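Local coordinates for beta-1,4-galactanase (Thielavia heterothallica, PDB 1HJS), which hydrolyses the β-1,4-galactosidic linkages of type I arabinogalactans, as a family 53 glycoside hydrolase of clan GH-A, at residues Y214-S219 against E245-I250; S220-A225 against P260-N265; S251-R256 against S309-T314; A299-A304 against F316-Q321. All blocks are in the same frame, centred on the assembly; numbering follows the deposited sequence.

From the N terminus, the first five strands of the TIM barrel pass before residues 214-219 leave strand 208-212 and open contact 1. Contact 2 opens next, at the start of helix 223-237. Residues 245-250, at the end of strand 240-245, close contact 1; contact 3 opens at 251-256, and residues 260-265 close contact 2, so contact 2 crosses contacts 1 and 3. After helix 270-285 and strand 290-296, contact 4 opens at 299-304; 309-314 closes contact 3 and 316-321 closes contact 4, another crossing. Contacts 1 and 2 tie the loops after the sixth and seventh strands, contact 3 joins the seventh to the eighth, and contact 4 folds the last loop on itself.

Contact 1: residues Y214-S219 against E245-I250; sequences YPFYSS and ETNWPI
Tyr214 and Glu245 make the polar link of this buried contact. The phenol OH donates to Glu245 OE1 at 2.7 Å, reaching the carboxylate on its anti side and 22° out of its plane. With CG beside the backbone N (chi1 -72°), the long, flat tyrosine spans the gap and delivers its hydroxyl to an acid that Arg45 holds through the other oxygen, OE2. A second polar group, the amide of Asn247, stands beside the phenol ring with its plane turned 73° from it. Its ND2 is committed to Trp296 O, which leaves CG to pack at the ring's edge, 3.6 Å from Tyr214 CE1.

The remaining contacts are mostly packing. Pro215, a compact and rigid ring, sets CG 3.7 Å from CE3 of the Trp248 indole. Its CD lies 3.2 Å from Asn247 O, a carbonyl buried without a hydrogen-bonding partner. Phe216 turns an edge to the second segment: CZ meets Asn247 CB at 3.6 Å, and CD2 faces Pro249 CD.

Both segments continue from the C-terminal ends of neighbouring barrel strands, 208-212 and 240-245. Glu245 is the assigned nucleophile, close to the proton donor Glu135; a nucleophile at the end of the seventh strand and an acid at the fourth are the signature of clan GH-A TIM barrels.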
loop_
_atom_site.group_PDB
_atom_site.type_symbol
_atom_site.label_atom_id
_atom_site.label_comp_id
_atom_site.label_asym_id
_atom_site.label_seq_id
_atom_site.Cartn_x
_atom_site.Cartn_y
_atom_site.Cartn_z
ATOM N N TYR A 214 -6.017 -4.323 -8.809
ATOM C CA TYR A 214 -5.846 -3.602 -10.065
ATOM C C TYR A 214 -6.713 -4.261 -11.137
ATOM O O TYR A 214 -6.883 -5.485 -11.148
ATOM C CB TYR A 214 -4.378 -3.633 -10.487
ATOM C CG TYR A 214 -3.474 -2.761 -9.641
ATOM C CD1 TYR A 214 -3.491 -1.373 -9.773
ATOM C CD2 TYR A 214 -2.590 -3.325 -8.720
ATOM C CE1 TYR A 214 -2.647 -0.567 -9.012
ATOM C CE2 TYR A 214 -1.740 -2.523 -7.952
ATOM C CZ TYR A 214 -1.774 -1.149 -8.108
ATOM O OH TYR A 214 -0.924 -0.345 -7.378
ATOM N N PRO A 215 -7.266 -3.463 -12.057
ATOM C CA PRO A 215 -8.118 -4.018 -13.111
ATOM C C PRO A 215 -7.417 -4.395 -14.411
ATOM O O PRO A 215 -8.030 -5.012 -15.281
ATOM C CB PRO A 215 -9.126 -2.902 -13.334
ATOM C CG PRO A 215 -8.231 -1.676 -13.258
ATOM C CD PRO A 215 -7.349 -1.986 -12.039
ATOM N N PHE A 216 -6.142 -4.047 -14.544
ATOM C CA PHE A 216 -5.429 -4.297 -15.791
ATOM C C PHE A 216 -4.306 -5.330 -15.832
ATOM O O PHE A 216 -3.426 -5.244 -16.690
ATOM C CB PHE A 216 -4.905 -2.964 -16.337
ATOM C CG PHE A 216 -4.379 -2.043 -15.277
ATOM C CD1 PHE A 216 -3.344 -2.440 -14.435
ATOM C CD2 PHE A 216 -4.919 -0.773 -15.117
ATOM C CE1 PHE A 216 -2.851 -1.581 -13.443
ATOM C CE2 PHE A 216 -4.432 0.092 -14.128
ATOM C CZ PHE A 216 -3.398 -0.315 -13.293
ATOM N N TYR A 217 -4.336 -6.306 -14.934
ATOM C CA TYR A 217 -3.312 -7.348 -14.920
ATOM C C TYR A 217 -3.938 -8.727 -15.089
ATOM O O TYR A 217 -3.241 -9.743 -15.056
ATOM C CB TYR A 217 -2.519 -7.309 -13.613
ATOM C CG TYR A 217 -1.646 -6.086 -13.466
ATOM C CD1 TYR A 217 -0.718 -5.747 -14.453
ATOM C CD2 TYR A 217 -1.740 -5.265 -12.342
ATOM C CE1 TYR A 217 0.092 -4.623 -14.326
ATOM C CE2 TYR A 217 -0.936 -4.136 -12.205
ATOM C CZ TYR A 217 -0.023 -3.821 -13.198
ATOM O OH TYR A 217 0.773 -2.710 -13.067
ATOM N N SER A 218 -5.256 -8.749 -15.273
ATOM C CA SER A 218 -6.002 -9.993 -15.432
ATOM C C SER A 218 -7.495 -9.708 -15.425
ATOM O O SER A 218 -7.983 -8.943 -14.596
ATOM C CB SER A 218 -5.678 -10.964 -14.292
ATOM O OG SER A 218 -6.603 -12.043 -14.263
ATOM N N SER A 219 -8.222 -10.329 -16.349
ATOM C CA SER A 219 -9.665 -10.137 -16.429
ATOM C C SER A 219 -10.369 -10.813 -15.253
ATOM O O SER A 219 -11.570 -10.627 -15.050
ATOM C CB SER A 219 -10.203 -10.705 -17.749
ATOM O OG SER A 219 -9.905 -12.083 -17.864
ATOM N N GLU A 245 -3.858 -0.723 -2.532
ATOM C CA GLU A 245 -3.328 -0.292 -3.823
ATOM C C GLU A 245 -4.384 -0.534 -4.891
ATOM O O GLU A 245 -4.955 -1.619 -4.963
ATOM C CB GLU A 245 -2.060 -1.068 -4.200
ATOM C CG GLU A 245 -0.771 -0.528 -3.587
ATOM C CD GLU A 245 0.471 -1.159 -4.191
ATOM O OE1 GLU A 245 0.459 -1.457 -5.409
ATOM O OE2 GLU A 245 1.467 -1.344 -3.457
ATOM N N THR A 246 -4.656 0.485 -5.699
ATOM C CA THR A 246 -5.611 0.365 -6.795
ATOM C C THR A 246 -5.412 1.540 -7.751
ATOM O O THR A 246 -4.877 2.587 -7.367
ATOM C CB THR A 246 -7.080 0.320 -6.290
ATOM O OG1 THR A 246 -7.940 -0.118 -7.354
ATOM C CG2 THR A 246 -7.536 1.697 -5.817
ATOM N N ASN A 247 -5.825 1.343 -8.999
ATOM C CA ASN A 247 -5.698 2.341 -10.060
ATOM C C ASN A 247 -6.859 2.160 -11.040
ATOM O O ASN A 247 -7.457 1.084 -11.114
ATOM C CB ASN A 247 -4.433 2.098 -10.899
ATOM C CG ASN A 247 -3.179 2.761 -10.351
ATOM O OD1 ASN A 247 -2.092 2.540 -10.886
ATOM N ND2 ASN A 247 -3.314 3.579 -9.310
ATOM N N TRP A 248 -7.167 3.224 -11.775
ATOM C CA TRP A 248 -8.150 3.185 -12.855
ATOM C C TRP A 248 -7.617 4.193 -13.862
ATOM O O TRP A 248 -7.293 5.328 -13.512
ATOM C CB TRP A 248 -9.566 3.571 -12.435
ATOM C CG TRP A 248 -10.491 3.401 -13.611
ATOM C CD1 TRP A 248 -10.907 4.374 -14.476
ATOM C CD2 TRP A 248 -11.007 2.166 -14.124
ATOM N NE1 TRP A 248 -11.648 3.820 -15.495
ATOM C CE2 TRP A 248 -11.725 2.466 -15.304
ATOM C CE3 TRP A 248 -10.927 0.829 -13.702
ATOM C CZ2 TRP A 248 -12.361 1.480 -16.070
ATOM C CZ3 TRP A 248 -11.560 -0.153 -14.462
ATOM C CH2 TRP A 248 -12.268 0.180 -15.635
ATOM N N PRO A 249 -7.516 3.791 -15.133
ATOM C CA PRO A 249 -6.990 4.704 -16.144
ATOM C C PRO A 249 -7.877 5.796 -16.712
ATOM O O PRO A 249 -9.096 5.634 -16.840
ATOM C CB PRO A 249 -6.495 3.749 -17.230
ATOM C CG PRO A 249 -7.484 2.650 -17.176
ATOM C CD PRO A 249 -7.755 2.446 -15.694
ATOM N N ILE A 250 -7.248 6.923 -17.032
ATOM C CA ILE A 250 -7.946 8.024 -17.678
ATOM C C ILE A 250 -7.592 7.845 -19.155
ATOM O O ILE A 250 -8.122 8.524 -20.030
ATOM C CB ILE A 250 -7.480 9.418 -17.175
ATOM C CG1 ILE A 250 -5.969 9.568 -17.300
ATOM C CG2 ILE A 250 -7.935 9.625 -15.740
ATOM C CD1 ILE A 250 -5.472 10.942 -16.870
#

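Contact 2: residues S220-A225 against P260-N265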
loop_
_atom_site.group_PDB
_atom_site.type_symbol
_atom_site.label_atom_id
_atom_site.label_comp_id
_atom_site.label_asym_id
_atom_site.label_seq_id
_atom_site.Cartn_x
_atom_site.Cartn_y
_atom_site.Cartn_z
ATOM N N SER A 220 -9.623 -11.594 -14.479
ATOM C CA SER A 220 -10.196 -12.285 -13.325
ATOM C C SER A 220 -10.450 -11.344 -12.149
ATOM O O SER A 220 -11.164 -11.698 -11.211
ATOM C CB SER A 220 -9.271 -13.419 -12.876
ATOM O OG SER A 220 -9.169 -14.423 -13.878
ATOM N N ALA A 221 -9.875 -10.146 -12.210
ATOM C CA ALA A 221 -10.020 -9.162 -11.136
ATOM C C ALA A 221 -11.363 -8.438 -11.166
ATOM O O ALA A 221 -11.416 -7.205 -11.211
ATOM C CB ALA A 221 -8.877 -8.143 -11.206
ATOM N N THR A 222 -12.449 -9.204 -11.140
ATOM C CA THR A 222 -13.778 -8.618 -11.154
ATOM C C THR A 222 -14.125 -8.065 -9.777
ATOM O O THR A 222 -13.542 -8.465 -8.772
ATOM C CB THR A 222 -14.854 -9.655 -11.520
ATOM O OG1 THR A 222 -14.786 -10.754 -10.600
ATOM C CG2 THR A 222 -14.643 -10.168 -12.938
ATOM N N LEU A 223 -15.073 -7.138 -9.742
ATOM C CA LEU A 223 -15.512 -6.571 -8.479
ATOM C C LEU A 223 -16.211 -7.682 -7.702
ATOM O O LEU A 223 -16.168 -7.721 -6.471
ATOM C CB LEU A 223 -16.474 -5.411 -8.733
ATOM C CG LEU A 223 -15.836 -4.216 -9.450
ATOM C CD1 LEU A 223 -16.906 -3.195 -9.793
ATOM C CD2 LEU A 223 -14.773 -3.591 -8.557
ATOM N N SER A 224 -16.851 -8.592 -8.431
ATOM C CA SER A 224 -17.546 -9.707 -7.801
ATOM C C SER A 224 -16.547 -10.608 -7.074
ATOM O O SER A 224 -16.793 -11.031 -5.945
ATOM C CB SER A 224 -18.320 -10.521 -8.848
ATOM O OG SER A 224 -17.443 -11.063 -9.813
ATOM N N ALA A 225 -15.419 -10.894 -7.717
ATOM C CA ALA A 225 -14.398 -11.742 -7.111
ATOM C C ALA A 225 -13.773 -11.056 -5.897
ATOM O O ALA A 225 -13.421 -11.714 -4.920
ATOM C CB ALA A 225 -13.318 -12.086 -8.133
ATOM N N PRO A 260 -11.782 -6.737 -16.470
ATOM C CA PRO A 260 -12.795 -7.586 -15.835
ATOM C C PRO A 260 -14.181 -7.261 -16.381
ATOM O O PRO A 260 -14.498 -6.101 -16.655
ATOM C CB PRO A 260 -12.653 -7.244 -14.355
ATOM C CG PRO A 260 -11.198 -6.904 -14.230
ATOM C CD PRO A 260 -10.969 -6.045 -15.454
ATOM N N SER A 261 -15.008 -8.290 -16.528
ATOM C CA SER A 261 -16.349 -8.121 -17.071
ATOM C C SER A 261 -17.226 -7.069 -16.395
ATOM O O SER A 261 -17.930 -6.330 -17.084
ATOM C CB SER A 261 -17.087 -9.467 -17.078
ATOM O OG SER A 261 -17.250 -9.969 -15.764
ATOM N N ASP A 262 -17.194 -6.982 -15.064
ATOM C CA ASP A 262 -18.044 -6.005 -14.388
ATOM C C ASP A 262 -17.515 -4.579 -14.266
ATOM O O ASP A 262 -18.030 -3.795 -13.468
ATOM C CB ASP A 262 -18.491 -6.506 -13.001
ATOM C CG ASP A 262 -17.340 -6.957 -12.127
ATOM O OD1 ASP A 262 -16.191 -6.533 -12.366
ATOM O OD2 ASP A 262 -17.600 -7.731 -11.178
ATOM N N VAL A 263 -16.500 -4.241 -15.057
ATOM C CA VAL A 263 -15.950 -2.884 -15.065
ATOM C C VAL A 263 -15.748 -2.418 -16.509
ATOM O O VAL A 263 -15.270 -1.307 -16.758
ATOM C CB VAL A 263 -14.596 -2.789 -14.313
ATOM C CG1 VAL A 263 -14.791 -3.136 -12.846
ATOM C CG2 VAL A 263 -13.570 -3.708 -14.954
ATOM N N LYS A 264 -16.134 -3.270 -17.456
ATOM C CA LYS A 264 -15.995 -2.966 -18.880
ATOM C C LYS A 264 -16.776 -1.748 -19.355
ATOM O O LYS A 264 -16.442 -1.151 -20.380
ATOM C CB LYS A 264 -16.404 -4.174 -19.727
ATOM C CG LYS A 264 -15.272 -5.140 -20.026
ATOM C CD LYS A 264 -15.704 -6.166 -21.065
ATOM C CE LYS A 264 -14.520 -6.937 -21.631
ATOM N NZ LYS A 264 -13.848 -7.793 -20.616
ATOM N N ASN A 265 -17.819 -1.367 -18.634
ATOM C CA ASN A 265 -18.583 -0.212 -19.069
ATOM C C ASN A 265 -18.081 1.096 -18.485
ATOM O O ASN A 265 -18.536 2.172 -18.877
ATOM C CB ASN A 265 -20.063 -0.403 -18.762
ATOM C CG ASN A 265 -20.725 -1.367 -19.727
ATOM O OD1 ASN A 265 -20.604 -1.222 -20.948
ATOM N ND2 ASN A 265 -21.426 -2.360 -19.190
#
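Asp262 reaches across to Leu223 and Ser224 with a carboxylate that grips the first turn of helix 223-237. Its CB already points at the helix start, and chi1 of 53° places CG between its own backbone N and carbonyl carbon. CG then comes 3.7 Å from Thr222 CB. At the tip the two oxygens divide the work. OD1 accepts from Leu223 N at 2.9 Å in a nearly straight bond (170°), met on its syn side. OD2 takes Ser224 N at 3.0 Å, also from the syn side and only 16° out of the carboxylate plane. A short acid suits this place: two oxygens match two successive N-H groups, and the negative charge probably interacts favourably with the helix dipole.

Thr222 supplies the N-cap itself, its OG1 accepting from Ala225 N at 3.0 Å. The methyl CG2 turns the other way and packs 3.8 Å from Pro260 CB. Alongside, Pro260 CG presses against Ala221 O at 3.0 Å, a buried carbonyl without a partner; Ala221, at the centre of an inverse gamma turn, is small enough to let the proline in. Leu223 adds the apolar side, its CG against Val263 CG1 at 3.7 Å, and continues toward Val280 and Ile283 of helix 270-285.

Together these contacts form a helix N-terminus capped by its own threonine, with an aspartate from the loop after the next barrel strand accepting from two further N-H groups of the first turn.

Contact 3: residues S251-R256 against S309-T314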
loop_
_atom_site.group_PDB
_atom_site.type_symbol
_atom_site.label_atom_id
_atom_site.label_comp_id
_atom_site.label_asym_id
_atom_site.label_seq_id
_atom_site.Cartn_x
_atom_site.Cartn_y
_atom_site.Cartn_z
ATOM N N SER A 251 -6.690 6.903 -19.413
ATOM C CA SER A 251 -6.262 6.583 -20.771
ATOM C C SER A 251 -5.611 5.204 -20.818
ATOM O O SER A 251 -4.670 4.928 -20.075
ATOM C CB SER A 251 -5.281 7.637 -21.292
ATOM O OG SER A 251 -4.895 7.343 -22.624
ATOM N N CYS A 252 -6.126 4.331 -21.679
ATOM C CA CYS A 252 -5.581 2.984 -21.823
ATOM C C CYS A 252 -5.789 2.480 -23.244
ATOM O O CYS A 252 -6.546 1.538 -23.473
ATOM C CB CYS A 252 -6.248 1.993 -20.858
ATOM S SG CYS A 252 -5.239 0.478 -20.761
ATOM N N PRO A 253 -5.104 3.087 -24.218
ATOM C CA PRO A 253 -5.251 2.670 -25.613
ATOM C C PRO A 253 -4.591 1.340 -25.972
ATOM O O PRO A 253 -4.907 0.747 -26.999
ATOM C CB PRO A 253 -4.623 3.834 -26.373
ATOM C CG PRO A 253 -3.493 4.235 -25.460
ATOM C CD PRO A 253 -4.160 4.217 -24.098
ATOM N N ASN A 254 -3.689 0.863 -25.111
ATOM C CA ASN A 254 -2.911 -0.357 -25.371
ATOM C C ASN A 254 -2.876 -1.360 -24.194
ATOM O O ASN A 254 -1.790 -1.689 -23.718
ATOM C CB ASN A 254 -1.477 0.107 -25.694
ATOM C CG ASN A 254 -0.641 -0.925 -26.443
ATOM O OD1 ASN A 254 0.587 -0.789 -26.515
ATOM N ND2 ASN A 254 -1.285 -1.929 -27.022
ATOM N N PRO A 255 -4.038 -1.876 -23.729
ATOM C CA PRO A 255 -3.988 -2.820 -22.603
ATOM C C PRO A 255 -3.405 -4.179 -22.945
ATOM O O PRO A 255 -3.610 -4.693 -24.044
ATOM C CB PRO A 255 -5.448 -2.898 -22.153
ATOM C CG PRO A 255 -6.194 -2.734 -23.438
ATOM C CD PRO A 255 -5.437 -1.586 -24.097
ATOM N N ARG A 256 -2.661 -4.751 -22.002
ATOM C CA ARG A 256 -2.056 -6.058 -22.211
ATOM C C ARG A 256 -3.035 -7.188 -21.871
ATOM O O ARG A 256 -2.898 -8.312 -22.363
ATOM C CB ARG A 256 -0.799 -6.195 -21.358
ATOM C CG ARG A 256 0.096 -7.345 -21.779
ATOM C CD ARG A 256 1.411 -7.332 -21.021
ATOM N NE ARG A 256 2.294 -8.393 -21.487
ATOM C CZ ARG A 256 3.437 -8.723 -20.900
ATOM N NH1 ARG A 256 3.837 -8.072 -19.815
ATOM N NH2 ARG A 256 4.182 -9.700 -21.401
ATOM N N SER A 309 0.251 -1.473 -18.272
ATOM C CA SER A 309 0.196 -1.377 -19.731
ATOM C C SER A 309 -0.674 -0.197 -20.167
ATOM O O SER A 309 -0.644 0.221 -21.328
ATOM C CB SER A 309 -0.353 -2.682 -20.324
ATOM O OG SER A 309 -1.691 -2.910 -19.913
ATOM N N CYS A 310 -1.451 0.342 -19.235
ATOM C CA CYS A 310 -2.317 1.477 -19.541
ATOM C C CYS A 310 -1.521 2.780 -19.500
ATOM O O CYS A 310 -0.794 3.040 -18.544
ATOM C CB CYS A 310 -3.465 1.547 -18.543
ATOM S SG CYS A 310 -4.788 0.325 -18.778
ATOM N N ALA A 311 -1.690 3.608 -20.526
ATOM C CA ALA A 311 -0.958 4.865 -20.646
ATOM C C ALA A 311 -1.021 5.848 -19.474
ATOM O O ALA A 311 -0.002 6.430 -19.104
ATOM C CB ALA A 311 -1.376 5.580 -21.930
ATOM N N ASP A 312 -2.196 6.052 -18.888
ATOM C CA ASP A 312 -2.292 7.016 -17.792
ATOM C C ASP A 312 -3.270 6.608 -16.699
ATOM O O ASP A 312 -4.469 6.460 -16.949
ATOM C CB ASP A 312 -2.705 8.385 -18.349
ATOM C CG ASP A 312 -2.399 9.527 -17.393
ATOM O OD1 ASP A 312 -2.317 9.289 -16.169
ATOM O OD2 ASP A 312 -2.253 10.675 -17.876
ATOM N N ASN A 313 -2.749 6.440 -15.486
ATOM C CA ASN A 313 -3.560 6.066 -14.329
ATOM C C ASN A 313 -3.521 7.144 -13.256
ATOM O O ASN A 313 -4.049 6.950 -12.163
ATOM C CB ASN A 313 -3.055 4.761 -13.709
ATOM C CG ASN A 313 -3.355 3.562 -14.560
ATOM O OD1 ASN A 313 -4.493 3.362 -14.984
ATOM N ND2 ASN A 313 -2.340 2.746 -14.812
ATOM N N THR A 314 -2.892 8.273 -13.558
ATOM C CA THR A 314 -2.789 9.351 -12.582
ATOM C C THR A 314 -4.104 10.110 -12.431
ATOM O O THR A 314 -5.040 9.928 -13.215
ATOM C CB THR A 314 -1.670 10.350 -12.961
ATOM O OG1 THR A 314 -2.000 11.004 -14.194
ATOM C CG2 THR A 314 -0.343 9.622 -13.114
HETATM O O HOH W 1 -1.919 1.968 -23.050
#
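Cys252 and Cys310 meet through different first torsions: SG of Cys252 lies opposite its backbone N (chi1 -165°), whereas SG of Cys310 swings back beside its own (chi1 -75°). The sulfurs join at 2.0 Å, with a chi3 of -77° that gives the disulfide a left-handed twist. Cysteine suits the place because two of its thiols can oxidise to a disulfide, tying two loop segments without regular structure covalently.

On one side of the disulfide the backbones form a single antiparallel bridge. Asp312 N donates to Ser251 O at 3.0 Å, and Ser251 N returns a weak bond to Asp312 O at 3.3 Å. Ala311 and Asp312 both face Ser251, a classic beta bulge, and within this bulge the methyl of Ala311 lies 3.8 Å from Pro253 CD. The carboxylate of Asp312 leads away to an Asx turn, its OD1 accepting from both the backbone N and the hydroxyl of Thr314.

Toward the other end, the hydroxyl of Ser309 accepts from the backbone, taking Arg256 N on OG at 2.9 Å; the short serine side chain is enough to reach the neighbouring segment. A water bridges the middle: it donates to Ser309 O at 2.8 Å and accepts from Asn254 N at 2.9 Å, with a weak third bond from Ala311 N.

This surface contact joins the loop after strand 240-245 to the one after strand 290-296. Farther along, Asn313 O reaches Tyr295 OH on that last strand, and Thr314 O takes a bond from Gln273 of helix 270-285.

Contact 4: residues A299-A304 against F316-Q321; sequences AWIHNA and FSQSGQ
Ala299 lays its methyl over one face of the Phe316 ring, CB standing 4.0 Å from the ring centroid and 22° off the normal, a CH-pi contact for which a small side chain is well suited. Ile301 contributes most of the remaining packing by spreading its two branches over the opposite segment. CG2 packs 4.0 Å from Phe316 CB and 3.4 Å from Ser317 O, while CD1, at the end of the other branch, touches Gln318 O at 3.5 Å.

The carbonyls under Ile301 belong to a tight turn. Gly320 N bonds to Ser317 O at 2.9 Å, closing a type I turn, and Ser317 N bonds to Gln321 O at 2.7 Å. Gly320 has a positive phi of 95°, a backbone shape that glycine, lacking a side chain, takes up without strain. Ser317 OG reinforces the turn by accepting from Gln321 N and bonding with the hydroxyl of Ser319. Farther out, Tyr22 meets the Phe316 ring edge-to-face and donates to Ala299 O.

The bonding pattern and glycine are those of a type I turn with a G1 bulge, here folded against the earlier part of the long loop after the eighth barrel strand.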
loop_
_atom_site.group_PDB
_atom_site.type_symbol
_atom_site.label_atom_id
_atom_site.label_comp_id
_atom_site.label_asym_id
_atom_site.label_seq_id
_atom_site.Cartn_x
_atom_site.Cartn_y
_atom_site.Cartn_z
ATOM N N ALA A 299 -0.385 11.171 -8.177
ATOM C CA ALA A 299 0.340 12.351 -8.645
ATOM C C ALA A 299 1.691 12.107 -9.313
ATOM O O ALA A 299 2.442 13.058 -9.545
ATOM C CB ALA A 299 0.512 13.335 -7.481
ATOM N N TRP A 300 2.000 10.855 -9.635
ATOM C CA TRP A 300 3.279 10.528 -10.263
ATOM C C TRP A 300 3.166 10.719 -11.777
ATOM O O TRP A 300 3.215 9.752 -12.551
ATOM C CB TRP A 300 3.655 9.080 -9.939
ATOM C CG TRP A 300 5.111 8.777 -10.086
ATOM C CD1 TRP A 300 6.072 9.579 -10.642
ATOM C CD2 TRP A 300 5.774 7.571 -9.692
ATOM N NE1 TRP A 300 7.287 8.943 -10.618
ATOM C CE2 TRP A 300 7.133 7.709 -10.040
ATOM C CE3 TRP A 300 5.348 6.383 -9.079
ATOM C CZ2 TRP A 300 8.076 6.704 -9.794
ATOM C CZ3 TRP A 300 6.286 5.380 -8.837
ATOM C CH2 TRP A 300 7.636 5.550 -9.196
ATOM N N ILE A 301 3.030 11.973 -12.193
ATOM C CA ILE A 301 2.859 12.294 -13.602
ATOM C C ILE A 301 4.009 11.935 -14.545
ATOM O O ILE A 301 3.791 11.812 -15.750
ATOM C CB ILE A 301 2.482 13.783 -13.776
ATOM C CG1 ILE A 301 3.612 14.686 -13.280
ATOM C CG2 ILE A 301 1.194 14.072 -13.009
ATOM C CD1 ILE A 301 3.312 16.167 -13.444
ATOM N N HIS A 302 5.221 11.761 -14.021
ATOM C CA HIS A 302 6.344 11.389 -14.875
ATOM C C HIS A 302 6.442 9.870 -15.036
ATOM O O HIS A 302 7.367 9.353 -15.660
ATOM C CB HIS A 302 7.660 11.957 -14.332
ATOM C CG HIS A 302 7.827 13.423 -14.588
ATOM N ND1 HIS A 302 7.873 14.359 -13.576
ATOM C CD2 HIS A 302 7.932 14.118 -15.747
ATOM C CE1 HIS A 302 7.998 15.566 -14.099
ATOM N NE2 HIS A 302 8.036 15.448 -15.415
ATOM N N ASN A 303 5.472 9.168 -14.462
ATOM C CA ASN A 303 5.386 7.710 -14.552
ATOM C C ASN A 303 3.885 7.449 -14.650
ATOM O O ASN A 303 3.324 6.640 -13.916
ATOM C CB ASN A 303 5.969 7.059 -13.293
ATOM C CG ASN A 303 5.887 5.537 -13.322
ATOM O OD1 ASN A 303 6.110 4.910 -14.360
ATOM N ND2 ASN A 303 5.577 4.936 -12.174
ATOM N N ALA A 304 3.255 8.163 -15.580
ATOM C CA ALA A 304 1.811 8.115 -15.788
ATOM C C ALA A 304 1.156 6.746 -15.856
ATOM O O ALA A 304 0.059 6.564 -15.325
ATOM C CB ALA A 304 1.448 8.919 -17.034
ATOM N N PHE A 316 -3.888 13.540 -11.877
ATOM C CA PHE A 316 -3.394 14.906 -12.045
ATOM C C PHE A 316 -3.022 15.110 -13.510
ATOM O O PHE A 316 -2.625 14.161 -14.189
ATOM C CB PHE A 316 -2.147 15.146 -11.186
ATOM C CG PHE A 316 -2.438 15.364 -9.728
ATOM C CD1 PHE A 316 -2.860 14.315 -8.921
ATOM C CD2 PHE A 316 -2.297 16.629 -9.166
ATOM C CE1 PHE A 316 -3.141 14.518 -7.572
ATOM C CE2 PHE A 316 -2.573 16.848 -7.817
ATOM C CZ PHE A 316 -2.998 15.788 -7.015
ATOM N N SER A 317 -3.142 16.342 -13.996
ATOM C CA SER A 317 -2.790 16.638 -15.383
ATOM C C SER A 317 -1.275 16.568 -15.511
ATOM O O SER A 317 -0.565 16.515 -14.508
ATOM C CB SER A 317 -3.256 18.044 -15.777
ATOM O OG SER A 317 -2.464 19.026 -15.141
ATOM N N GLN A 318 -0.776 16.580 -16.742
ATOM C CA GLN A 318 0.664 16.518 -16.948
ATOM C C GLN A 318 1.367 17.790 -16.490
ATOM O O GLN A 318 2.593 17.831 -16.413
ATOM C CB GLN A 318 0.979 16.221 -18.415
ATOM C CG GLN A 318 0.717 14.770 -18.792
ATOM C CD GLN A 318 1.572 13.793 -17.987
ATOM O OE1 GLN A 318 2.796 13.771 -18.120
ATOM N NE2 GLN A 318 0.928 12.991 -17.145
ATOM N N SER A 319 0.591 18.821 -16.170
ATOM C CA SER A 319 1.164 20.075 -15.689
ATOM C C SER A 319 1.124 20.100 -14.161
ATOM O O SER A 319 1.574 21.061 -13.536
ATOM C CB SER A 319 0.401 21.277 -16.257
ATOM O OG SER A 319 -0.930 21.321 -15.776
ATOM N N GLY A 320 0.572 19.045 -13.567
ATOM C CA GLY A 320 0.516 18.959 -12.117
ATOM C C GLY A 320 -0.764 19.425 -11.453
ATOM O O GLY A 320 -0.797 19.614 -10.235
ATOM N N GLN A 321 -1.824 19.606 -12.233
ATOM C CA GLN A 321 -3.089 20.057 -11.668
ATOM C C GLN A 321 -4.027 18.894 -11.357
ATOM O O GLN A 321 -4.267 18.030 -12.198
ATOM C CB GLN A 321 -3.779 21.033 -12.622
ATOM C CG GLN A 321 -5.096 21.572 -12.093
ATOM C CD GLN A 321 -5.697 22.633 -12.996
ATOM O OE1 GLN A 321 -5.230 22.849 -14.116
ATOM N NE2 GLN A 321 -6.745 23.297 -12.516
#